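Local coordinates for protein mRNA interferase toxin YafQ (PDB 4MMG) that cleaves ribosome-bound mRNA at AAA lysine codons followed by G or A, halting translation elongation as the toxin of a type II toxin-antitoxin pair, at residues G13-D18 and E85-Q90; G57-Y62 and I72-L77; L38-T43 and K80-E85. The protein carries 1 engineered substitution. One frame throughout, in Å; residues are numbered along the deposited sequence.

From the N terminus, the chain runs through strand 8-11 into helix 13-24, whose first turns take part in interaction 1 and meet the end of strand 81-88, closing the widest loop of the three. Nested inside that loop is interaction 3, which starts at the end of helix 29-40 and returns to the first half of the same strand. Interaction 2 is nested deeper still, between the loop carrying 57-62 and strand 71-77. Strands 71-77 and 81-88 are antiparallel neighbours, with Lys76 N 2.8 Å from Arg83 O, so all three contacts meet on one sheet: two join helices to it and one a loop. Interactions 1 and 3 share Glu85.

Interaction 1. Residues G13-D18 and E85-Q90. Engineered in segment 85-90: Gln90 (natural residue His).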
loop_
_atom_site.group_PDB
_atom_site.type_symbol
_atom_site.label_atom_id
_atom_site.label_comp_id
_atom_site.label_asym_id
_atom_site.label_seq_id
_atom_site.Cartn_x
_atom_site.Cartn_y
_atom_site.Cartn_z
ATOM N N GLY A 13 -7.464 -10.137 -1.961
ATOM C CA GLY A 13 -7.015 -11.442 -1.513
ATOM C C GLY A 13 -5.500 -11.549 -1.561
ATOM O O GLY A 13 -4.876 -12.088 -0.647
ATOM N N GLN A 14 -4.904 -11.002 -2.615
ATOM C CA GLN A 14 -3.452 -11.031 -2.736
ATOM C C GLN A 14 -2.768 -10.243 -1.618
ATOM O O GLN A 14 -1.706 -10.645 -1.144
ATOM C CB GLN A 14 -3.008 -10.517 -4.103
ATOM C CG GLN A 14 -1.524 -10.707 -4.361
ATOM C CD GLN A 14 -1.123 -12.169 -4.331
ATOM O OE1 GLN A 14 -1.791 -13.020 -4.924
ATOM N NE2 GLN A 14 -0.044 -12.475 -3.625
ATOM N N TYR A 15 -3.382 -9.142 -1.181
ATOM C CA TYR A 15 -2.786 -8.331 -0.118
ATOM C C TYR A 15 -2.565 -9.143 1.147
ATOM O O TYR A 15 -1.517 -9.047 1.786
ATOM C CB TYR A 15 -3.644 -7.108 0.207
ATOM C CG TYR A 15 -2.927 -6.135 1.115
ATOM C CD1 TYR A 15 -1.937 -5.314 0.613
ATOM C CD2 TYR A 15 -3.221 -6.054 2.471
ATOM C CE1 TYR A 15 -1.265 -4.431 1.410
ATOM C CE2 TYR A 15 -2.541 -5.153 3.295
ATOM C CZ TYR A 15 -1.558 -4.351 2.745
ATOM O OH TYR A 15 -0.852 -3.435 3.501
ATOM N N SER A 16 -3.551 -9.954 1.508
ATOM C CA SER A 16 -3.435 -10.769 2.706
ATOM C C SER A 16 -2.276 -11.759 2.600
ATOM O O SER A 16 -1.553 -11.967 3.571
ATOM C CB SER A 16 -4.750 -11.495 2.979
ATOM O OG SER A 16 -5.775 -10.545 3.195
ATOM N N LYS A 17 -2.102 -12.351 1.420
ATOM C CA LYS A 17 -0.977 -13.256 1.189
ATOM C C LYS A 17 0.335 -12.484 1.294
ATOM O O LYS A 17 1.291 -12.947 1.921
ATOM C CB LYS A 17 -1.086 -13.917 -0.182
ATOM C CG LYS A 17 -2.274 -14.859 -0.334
ATOM C CD LYS A 17 -2.273 -15.495 -1.710
ATOM C CE LYS A 17 -3.461 -16.433 -1.879
ATOM N NZ LYS A 17 -3.410 -17.138 -3.186
ATOM N N ASP A 18 0.365 -11.295 0.699
ATOM C CA ASP A 18 1.562 -10.456 0.741
ATOM C C ASP A 18 1.965 -10.095 2.173
ATOM O O ASP A 18 3.151 -10.091 2.514
ATOM C CB ASP A 18 1.337 -9.167 -0.057
ATOM C CG ASP A 18 1.287 -9.393 -1.559
ATOM O OD1 ASP A 18 1.600 -10.508 -2.036
ATOM O OD2 ASP A 18 0.945 -8.428 -2.275
ATOM N N GLU A 85 -3.870 -3.200 -2.059
ATOM C CA GLU A 85 -3.808 -4.110 -3.203
ATOM C C GLU A 85 -2.668 -5.123 -3.171
ATOM O O GLU A 85 -2.904 -6.324 -3.329
ATOM C CB GLU A 85 -3.783 -3.312 -4.507
ATOM C CG GLU A 85 -3.951 -4.155 -5.747
ATOM C CD GLU A 85 -5.335 -4.775 -5.866
ATOM O OE1 GLU A 85 -6.287 -4.300 -5.210
ATOM O OE2 GLU A 85 -5.473 -5.758 -6.638
ATOM N N ARG A 86 -1.437 -4.643 -3.015
ATOM C CA ARG A 86 -0.268 -5.514 -2.896
ATOM C C ARG A 86 0.771 -4.866 -2.003
ATOM O O ARG A 86 0.788 -3.641 -1.842
ATOM C CB ARG A 86 0.377 -5.788 -4.264
ATOM C CG ARG A 86 -0.412 -6.728 -5.165
ATOM C CD ARG A 86 0.504 -7.637 -5.965
ATOM N NE ARG A 86 1.266 -8.542 -5.106
ATOM C CZ ARG A 86 2.241 -9.336 -5.537
ATOM N NH1 ARG A 86 2.590 -9.329 -6.815
ATOM N NH2 ARG A 86 2.884 -10.118 -4.683
ATOM N N THR A 87 1.638 -5.688 -1.427
ATOM C CA THR A 87 2.830 -5.170 -0.770
ATOM C C THR A 87 3.997 -6.138 -0.937
ATOM O O THR A 87 3.809 -7.357 -0.940
ATOM C CB THR A 87 2.571 -4.814 0.719
ATOM O OG1 THR A 87 3.692 -4.093 1.236
ATOM C CG2 THR A 87 2.351 -6.061 1.561
ATOM N N GLY A 88 5.199 -5.597 -1.113
ATOM C CA GLY A 88 6.375 -6.424 -1.293
ATOM C C GLY A 88 7.493 -5.645 -1.948
ATOM O O GLY A 88 7.504 -4.416 -1.925
ATOM N N THR A 89 8.436 -6.364 -2.544
ATOM C CA THR A 89 9.554 -5.732 -3.223
ATOM C C THR A 89 9.092 -5.126 -4.535
ATOM O O THR A 89 8.043 -5.487 -5.075
ATOM C CB THR A 89 10.680 -6.731 -3.538
ATOM O OG1 THR A 89 10.191 -7.716 -4.452
ATOM C CG2 THR A 89 11.198 -7.410 -2.269
ATOM N N GLN A 90 9.892 -4.213 -5.065
ATOM C CA GLN A 90 9.603 -3.652 -6.371
ATOM C C GLN A 90 9.594 -4.746 -7.443
ATOM O O GLN A 90 8.740 -4.751 -8.328
ATOM C CB GLN A 90 10.638 -2.589 -6.702
ATOM C CG GLN A 90 10.352 -1.834 -7.979
ATOM C CD GLN A 90 11.190 -0.584 -8.083
ATOM O OE1 GLN A 90 10.807 0.477 -7.582
ATOM N NE2 GLN A 90 12.345 -0.700 -8.719
HETATM O O HOH W 1 5.260 -9.486 0.822
#
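Asp18 turns its carboxylate toward Arg86 because its CG lies anti to its own carbonyl carbon (chi1 -71°), while the Arg86 chain, bent at chi2 and chi3, brings its guanidinium back to the helix. The grip is side-on: NE of Arg86 donates to Asp18 OD2 at 2.9 Å and 168°, along the syn lone pair, and NH2 of Arg86 donates to Asp18 OD1 at 3.0 Å. The carboxylate and guanidinium planes stand 34° apart. Thr87 N reaches Asp18 OD2 on its anti side at 3.0 Å, and Gln14 NE2 meets Asp18 OD1 at 3.0 Å from the face opposite to that used by Arg86 NH2. Each carboxylate oxygen thus takes two donors, which fixes the group's rotation and probably stabilises its negative charge. Gln14 CG lies alongside Arg86 NE at 3.6 Å, its amide carbon over one guanidinium face. Tyr15 turns its ring edge to the strand, CD1 at 3.7 Å from Arg86 N, and its side chain also touches Leu32 and Met36 of helix 29-40. A water joins Asp18 O to Thr87 O. Glu85 and Arg86 both pair through backbone hydrogen bonds with one residue, Ile74 of strand 71-77, so this helix-to-strand salt bridge sits on a classic beta bulge in the RelE-family sheet.

Interaction 2. Residues G57-Y62 and I72-L77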
loop_
_atom_site.group_PDB
_atom_site.type_symbol
_atom_site.label_atom_id
_atom_site.label_comp_id
_atom_site.label_asym_id
_atom_site.label_seq_id
_atom_site.Cartn_x
_atom_site.Cartn_y
_atom_site.Cartn_z
ATOM N N GLY A 57 0.646 2.019 -16.553
ATOM C CA GLY A 57 0.748 0.670 -17.083
ATOM C C GLY A 57 -0.289 -0.246 -16.465
ATOM O O GLY A 57 -1.437 0.158 -16.269
ATOM N N SER A 58 0.118 -1.468 -16.129
ATOM C CA SER A 58 -0.791 -2.447 -15.544
ATOM C C SER A 58 -1.372 -1.979 -14.208
ATOM O O SER A 58 -2.392 -2.501 -13.759
ATOM C CB SER A 58 -0.088 -3.791 -15.347
ATOM O OG SER A 58 0.378 -4.334 -16.576
ATOM N N TRP A 59 -0.719 -1.007 -13.574
ATOM C CA TRP A 59 -1.175 -0.506 -12.276
ATOM C C TRP A 59 -1.863 0.851 -12.360
ATOM O O TRP A 59 -2.029 1.542 -11.350
ATOM C CB TRP A 59 -0.022 -0.453 -11.276
ATOM C CG TRP A 59 0.456 -1.798 -10.803
ATOM C CD1 TRP A 59 1.699 -2.342 -10.985
ATOM C CD2 TRP A 59 -0.296 -2.754 -10.056
ATOM N NE1 TRP A 59 1.760 -3.584 -10.396
ATOM C CE2 TRP A 59 0.546 -3.861 -9.822
ATOM C CE3 TRP A 59 -1.601 -2.784 -9.559
ATOM C CZ2 TRP A 59 0.119 -4.985 -9.115
ATOM C CZ3 TRP A 59 -2.024 -3.906 -8.866
ATOM C CH2 TRP A 59 -1.167 -4.985 -8.646
ATOM N N LYS A 60 -2.280 1.235 -13.561
ATOM C CA LYS A 60 -3.028 2.475 -13.744
ATOM C C LYS A 60 -4.239 2.517 -12.808
ATOM O O LYS A 60 -4.937 1.516 -12.651
ATOM C CB LYS A 60 -3.478 2.595 -15.205
ATOM C CG LYS A 60 -4.214 3.884 -15.537
ATOM C CD LYS A 60 -4.606 3.898 -17.013
ATOM C CE LYS A 60 -5.696 4.918 -17.311
ATOM N NZ LYS A 60 -5.192 6.319 -17.299
ATOM N N GLY A 61 -4.451 3.661 -12.159
ATOM C CA GLY A 61 -5.541 3.812 -11.208
ATOM C C GLY A 61 -5.123 3.583 -9.763
ATOM O O GLY A 61 -5.866 3.930 -8.838
ATOM N N TYR A 62 -3.946 2.991 -9.573
ATOM C CA TYR A 62 -3.401 2.722 -8.239
ATOM C C TYR A 62 -2.280 3.701 -7.890
ATOM O O TYR A 62 -1.842 4.492 -8.740
ATOM C CB TYR A 62 -2.874 1.284 -8.164
ATOM C CG TYR A 62 -3.940 0.209 -8.243
ATOM C CD1 TYR A 62 -4.400 -0.253 -9.466
ATOM C CD2 TYR A 62 -4.475 -0.345 -7.088
ATOM C CE1 TYR A 62 -5.364 -1.248 -9.537
ATOM C CE2 TYR A 62 -5.440 -1.333 -7.143
ATOM C CZ TYR A 62 -5.883 -1.779 -8.372
ATOM O OH TYR A 62 -6.841 -2.770 -8.425
ATOM N N ILE A 72 7.310 -1.795 -0.962
ATOM C CA ILE A 72 6.294 -0.946 -1.573
ATOM C C ILE A 72 4.914 -1.369 -1.112
ATOM O O ILE A 72 4.662 -2.565 -0.925
ATOM C CB ILE A 72 6.308 -1.141 -3.097
ATOM C CG1 ILE A 72 7.706 -0.949 -3.653
ATOM C CG2 ILE A 72 5.303 -0.205 -3.787
ATOM C CD1 ILE A 72 8.120 0.428 -3.571
ATOM N N LEU A 73 4.026 -0.391 -0.950
ATOM C CA LEU A 73 2.595 -0.633 -0.817
ATOM C C LEU A 73 1.902 -0.091 -2.059
ATOM O O LEU A 73 2.067 1.088 -2.392
ATOM C CB LEU A 73 2.040 0.072 0.417
ATOM C CG LEU A 73 0.507 0.082 0.495
ATOM C CD1 LEU A 73 -0.016 -1.315 0.739
ATOM C CD2 LEU A 73 -0.016 1.038 1.566
ATOM N N ILE A 74 1.148 -0.948 -2.749
ATOM C CA ILE A 74 0.290 -0.523 -3.849
ATOM C C ILE A 74 -1.146 -0.506 -3.328
ATOM O O ILE A 74 -1.644 -1.497 -2.766
ATOM C CB ILE A 74 0.381 -1.454 -5.076
ATOM C CG1 ILE A 74 1.775 -1.392 -5.699
ATOM C CG2 ILE A 74 -0.666 -1.067 -6.108
ATOM C CD1 ILE A 74 1.972 -2.387 -6.841
ATOM N N TYR A 75 -1.805 0.632 -3.491
ATOM C CA TYR A 75 -3.166 0.806 -2.997
ATOM C C TYR A 75 -3.971 1.677 -3.967
ATOM O O TYR A 75 -3.405 2.374 -4.814
ATOM C CB TYR A 75 -3.155 1.413 -1.580
ATOM C CG TYR A 75 -2.667 2.841 -1.563
ATOM C CD1 TYR A 75 -1.312 3.134 -1.584
ATOM C CD2 TYR A 75 -3.571 3.895 -1.561
ATOM C CE1 TYR A 75 -0.862 4.447 -1.590
ATOM C CE2 TYR A 75 -3.143 5.198 -1.572
ATOM C CZ TYR A 75 -1.791 5.472 -1.593
ATOM O OH TYR A 75 -1.384 6.784 -1.605
ATOM N N LYS A 76 -5.294 1.640 -3.845
ATOM C CA LYS A 76 -6.150 2.521 -4.625
ATOM C C LYS A 76 -6.914 3.410 -3.663
ATOM O O LYS A 76 -7.363 2.946 -2.614
ATOM C CB LYS A 76 -7.113 1.718 -5.505
ATOM C CG LYS A 76 -8.167 2.585 -6.200
ATOM C CD LYS A 76 -9.015 1.777 -7.166
ATOM C CE LYS A 76 -8.257 1.458 -8.437
ATOM N NZ LYS A 76 -9.085 0.626 -9.357
ATOM N N LEU A 77 -7.030 4.690 -4.000
ATOM C CA LEU A 77 -7.783 5.620 -3.173
ATOM C C LEU A 77 -8.681 6.502 -4.032
ATOM O O LEU A 77 -8.200 7.281 -4.866
ATOM C CB LEU A 77 -6.849 6.487 -2.322
ATOM C CG LEU A 77 -7.546 7.460 -1.370
ATOM C CD1 LEU A 77 -8.279 6.701 -0.287
ATOM C CD2 LEU A 77 -6.520 8.398 -0.766
HETATM O O HOH W 2 -7.554 0.772 -11.734
HETATM O O HOH W 3 -5.679 5.459 -6.463
HETATM O O HOH W 4 -9.398 -1.948 -7.284
#
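The Lys76 chain crosses the Tyr62 ring obliquely and can be followed atom by atom. Lys76 CB lies above the CD2-CE2 side of the ring, on the face that CE also covers, 3.7 Å from Tyr62 CD2. CG stands anti to the backbone N and passes Gly61 O, as does CD. The bend at chi3 (-75°) then swings Lys76 CE over the ring: it is 4.0 Å from the Tyr62 ring centroid and 11° off the normal, a CH-pi contact over the centre of the face, while also lying 3.5 Å from Gly61 O. Lys76 NZ ends 4.5 Å from the Tyr62 ring centroid, 29° off the normal, an off-centre cation-pi contact. Its charge is also met by water: one molecule bridges NZ to Lys60 O, and a second bonds Tyr62 OH and makes a weak bond with NZ.

The loop is shaped by a type II beta turn from Trp59 to Tyr62, closed by Tyr62 N to Trp59 O, with Gly61 at positive phi. It precedes strand 63-66, the antiparallel neighbour of strand 71-77 in the RelE-type sheet. A further water connects Gly61 O to Leu77 N, so the hydrogen-bonded links between the two segments run through water.

On the opposite face of the Tyr62 ring lies Trp59 CE3, offset toward the rim; the tyrosine is therefore held between the lysine chain and the indole. Tyr75 O meets the ring at its edge. Deeper in, Ile74 CG2 lies between Tyr62 CB, at 3.8 Å, and Trp59 CE3, whereas Ile74 CD1 sits over the indole face, 3.8 Å from the centroid of the Trp59 five-membered ring. The indole NE1 bonds Leu93 O, and its ring meets that of Phe94, which joins the turn to helix 90-94.

Interaction 3. Residues L38-T43 and K80-E85; sequences LLINNT and KLLRFE. With SO4 (sulfate ion), chain E.
Leu39 and Ile40, in the last turn of helix 29-40, lie against strand 81-88 with the closest CA pair, Ile40 and Leu82, 7.3 Å apart, a spacing that leaves the contact to side chains. Asn42, the first residue to leave helical angles, has positive phi (59°) in a Schellman motif, in which Thr43 N bonds Leu38 O and Asn42 N bonds Leu39 O.

Leu82 carries the centre of the contact. Its CG is anti to the backbone N (chi1 163°), which turns the branched end toward the helix, and Leu82 CD2 lies against the helix backbone, 3.6 Å from Ile40 N and 3.8 Å from Leu39 CB. Ile40 crosses Leu82 at about a right angle, its CG1 reaching CD2 of the leucine at 3.9 Å. The same CG1 comes up to the edge of the Phe84 ring, near its plane, 4.0 Å from CE2. Leu39 CD1 approaches Phe84 CE1 obliquely, and Leu82 CD1 lies over one face of that ring, toward its rim.

Arg83 extends away from the helix; its NE makes a salt bridge to Glu85 OE1 at 2.8 Å, and its NH2 donates to O2 of a sulfate, probably from the crystallisation liquor.

Between helix and sheet, Leu39 also packs on Leu73 and Tyr75 of strand 71-77, while Ile40 reaches Ile9 and Tyr11 of strand 8-11, so the helix end spans three adjacent strands.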
loop_
_atom_site.group_PDB
_atom_site.type_symbol
_atom_site.label_atom_id
_atom_site.label_comp_id
_atom_site.label_asym_id
_atom_site.label_seq_id
_atom_site.Cartn_x
_atom_site.Cartn_y
_atom_site.Cartn_z
ATOM N N LEU A 38 -2.501 5.744 8.542
ATOM C CA LEU A 38 -2.630 7.093 7.990
ATOM C C LEU A 38 -3.650 7.125 6.857
ATOM O O LEU A 38 -4.498 8.012 6.795
ATOM C CB LEU A 38 -1.274 7.600 7.494
ATOM C CG LEU A 38 -0.206 7.843 8.567
ATOM C CD1 LEU A 38 1.098 8.276 7.902
ATOM C CD2 LEU A 38 -0.656 8.884 9.596
ATOM N N LEU A 39 -3.591 6.128 5.980
ATOM C CA LEU A 39 -4.541 6.030 4.878
ATOM C C LEU A 39 -5.972 5.785 5.375
ATOM O O LEU A 39 -6.907 6.461 4.949
ATOM C CB LEU A 39 -4.110 4.939 3.895
ATOM C CG LEU A 39 -2.884 5.336 3.077
ATOM C CD1 LEU A 39 -2.158 4.111 2.566
ATOM C CD2 LEU A 39 -3.313 6.218 1.914
ATOM N N ILE A 40 -6.126 4.823 6.283
ATOM C CA ILE A 40 -7.443 4.490 6.828
ATOM C C ILE A 40 -8.073 5.703 7.510
ATOM O O ILE A 40 -9.271 5.954 7.349
ATOM C CB ILE A 40 -7.334 3.315 7.812
ATOM C CG1 ILE A 40 -7.110 2.014 7.038
ATOM C CG2 ILE A 40 -8.579 3.211 8.701
ATOM C CD1 ILE A 40 -6.616 0.866 7.901
ATOM N N ASN A 41 -7.262 6.468 8.240
ATOM C CA ASN A 41 -7.753 7.636 8.972
ATOM C C ASN A 41 -7.895 8.897 8.120
ATOM O O ASN A 41 -8.303 9.951 8.633
ATOM C CB ASN A 41 -6.842 7.927 10.165
ATOM C CG ASN A 41 -6.970 6.897 11.263
ATOM O OD1 ASN A 41 -7.858 6.045 11.228
ATOM N ND2 ASN A 41 -6.091 6.975 12.253
ATOM N N ASN A 42 -7.552 8.799 6.833
ATOM C CA ASN A 42 -7.588 9.958 5.932
ATOM C C ASN A 42 -6.678 11.089 6.413
ATOM O O ASN A 42 -6.988 12.278 6.248
ATOM C CB ASN A 42 -9.026 10.465 5.736
ATOM C CG ASN A 42 -9.170 11.355 4.519
ATOM O OD1 ASN A 42 -8.564 11.106 3.480
ATOM N ND2 ASN A 42 -9.981 12.404 4.646
ATOM N N THR A 43 -5.552 10.710 7.014
ATOM C CA THR A 43 -4.546 11.674 7.460
ATOM C C THR A 43 -3.629 11.966 6.271
ATOM O O THR A 43 -2.458 11.569 6.241
ATOM C CB THR A 43 -3.775 11.130 8.667
ATOM O OG1 THR A 43 -4.714 10.617 9.622
ATOM C CG2 THR A 43 -2.958 12.239 9.333
ATOM N N LYS A 80 -14.741 6.930 -2.811
ATOM C CA LYS A 80 -15.593 5.821 -2.391
ATOM C C LYS A 80 -14.845 4.682 -1.705
ATOM O O LYS A 80 -15.426 3.937 -0.914
ATOM C CB LYS A 80 -16.348 5.249 -3.591
ATOM C CG LYS A 80 -17.340 6.207 -4.212
ATOM C CD LYS A 80 -18.169 5.509 -5.275
ATOM C CE LYS A 80 -19.072 6.507 -5.972
ATOM N NZ LYS A 80 -19.585 7.513 -5.001
ATOM N N LEU A 81 -13.567 4.517 -2.016
ATOM C CA LEU A 81 -12.873 3.347 -1.496
ATOM C C LEU A 81 -11.406 3.583 -1.202
ATOM O O LEU A 81 -10.742 4.400 -1.853
ATOM C CB LEU A 81 -13.049 2.143 -2.434
ATOM C CG LEU A 81 -12.388 2.099 -3.812
ATOM C CD1 LEU A 81 -10.929 1.650 -3.744
ATOM C CD2 LEU A 81 -13.168 1.168 -4.732
ATOM N N LEU A 82 -10.919 2.872 -0.190
ATOM C CA LEU A 82 -9.487 2.704 0.010
ATOM C C LEU A 82 -9.244 1.214 -0.098
ATOM O O LEU A 82 -9.811 0.439 0.669
ATOM C CB LEU A 82 -9.068 3.199 1.389
ATOM C CG LEU A 82 -7.704 2.737 1.920
ATOM C CD1 LEU A 82 -6.553 3.210 1.035
ATOM C CD2 LEU A 82 -7.509 3.229 3.353
ATOM N N ARG A 83 -8.422 0.804 -1.054
ATOM C CA ARG A 83 -8.170 -0.618 -1.260
ATOM C C ARG A 83 -6.676 -0.925 -1.183
ATOM O O ARG A 83 -5.878 -0.420 -1.978
ATOM C CB ARG A 83 -8.737 -1.078 -2.605
ATOM C CG ARG A 83 -8.466 -2.535 -2.939
ATOM C CD ARG A 83 -9.207 -2.923 -4.216
ATOM N NE ARG A 83 -9.049 -4.333 -4.546
ATOM C CZ ARG A 83 -9.898 -5.289 -4.173
ATOM N NH1 ARG A 83 -10.973 -4.988 -3.450
ATOM N NH2 ARG A 83 -9.673 -6.551 -4.522
ATOM N N PHE A 84 -6.301 -1.737 -0.201
ATOM C CA PHE A 84 -4.932 -2.225 -0.101
ATOM C C PHE A 84 -4.751 -3.379 -1.078
ATOM O O PHE A 84 -5.408 -4.415 -0.958
ATOM C CB PHE A 84 -4.636 -2.630 1.341
ATOM C CG PHE A 84 -4.699 -1.476 2.296
ATOM C CD1 PHE A 84 -3.684 -0.536 2.328
ATOM C CD2 PHE A 84 -5.786 -1.313 3.136
ATOM C CE1 PHE A 84 -3.738 0.539 3.195
ATOM C CE2 PHE A 84 -5.857 -0.241 4.007
ATOM C CZ PHE A 84 -4.824 0.689 4.041
ATOM N N GLU A 85 -3.870 -3.200 -2.059
ATOM C CA GLU A 85 -3.808 -4.110 -3.203
ATOM C C GLU A 85 -2.668 -5.123 -3.171
ATOM O O GLU A 85 -2.904 -6.324 -3.329
ATOM C CB GLU A 85 -3.783 -3.312 -4.507
ATOM C CG GLU A 85 -3.951 -4.155 -5.747
ATOM C CD GLU A 85 -5.335 -4.775 -5.866
ATOM O OE1 GLU A 85 -6.287 -4.300 -5.210
ATOM O OE2 GLU A 85 -5.473 -5.758 -6.638
HETATM S S SO4 E . -8.205 -8.041 -7.415
HETATM O O1 SO4 E . -7.112 -8.287 -8.352
HETATM O O2 SO4 E . -7.957 -6.800 -6.676
HETATM O O3 SO4 E . -8.298 -9.173 -6.495
HETATM O O4 SO4 E . -9.456 -7.910 -8.153
#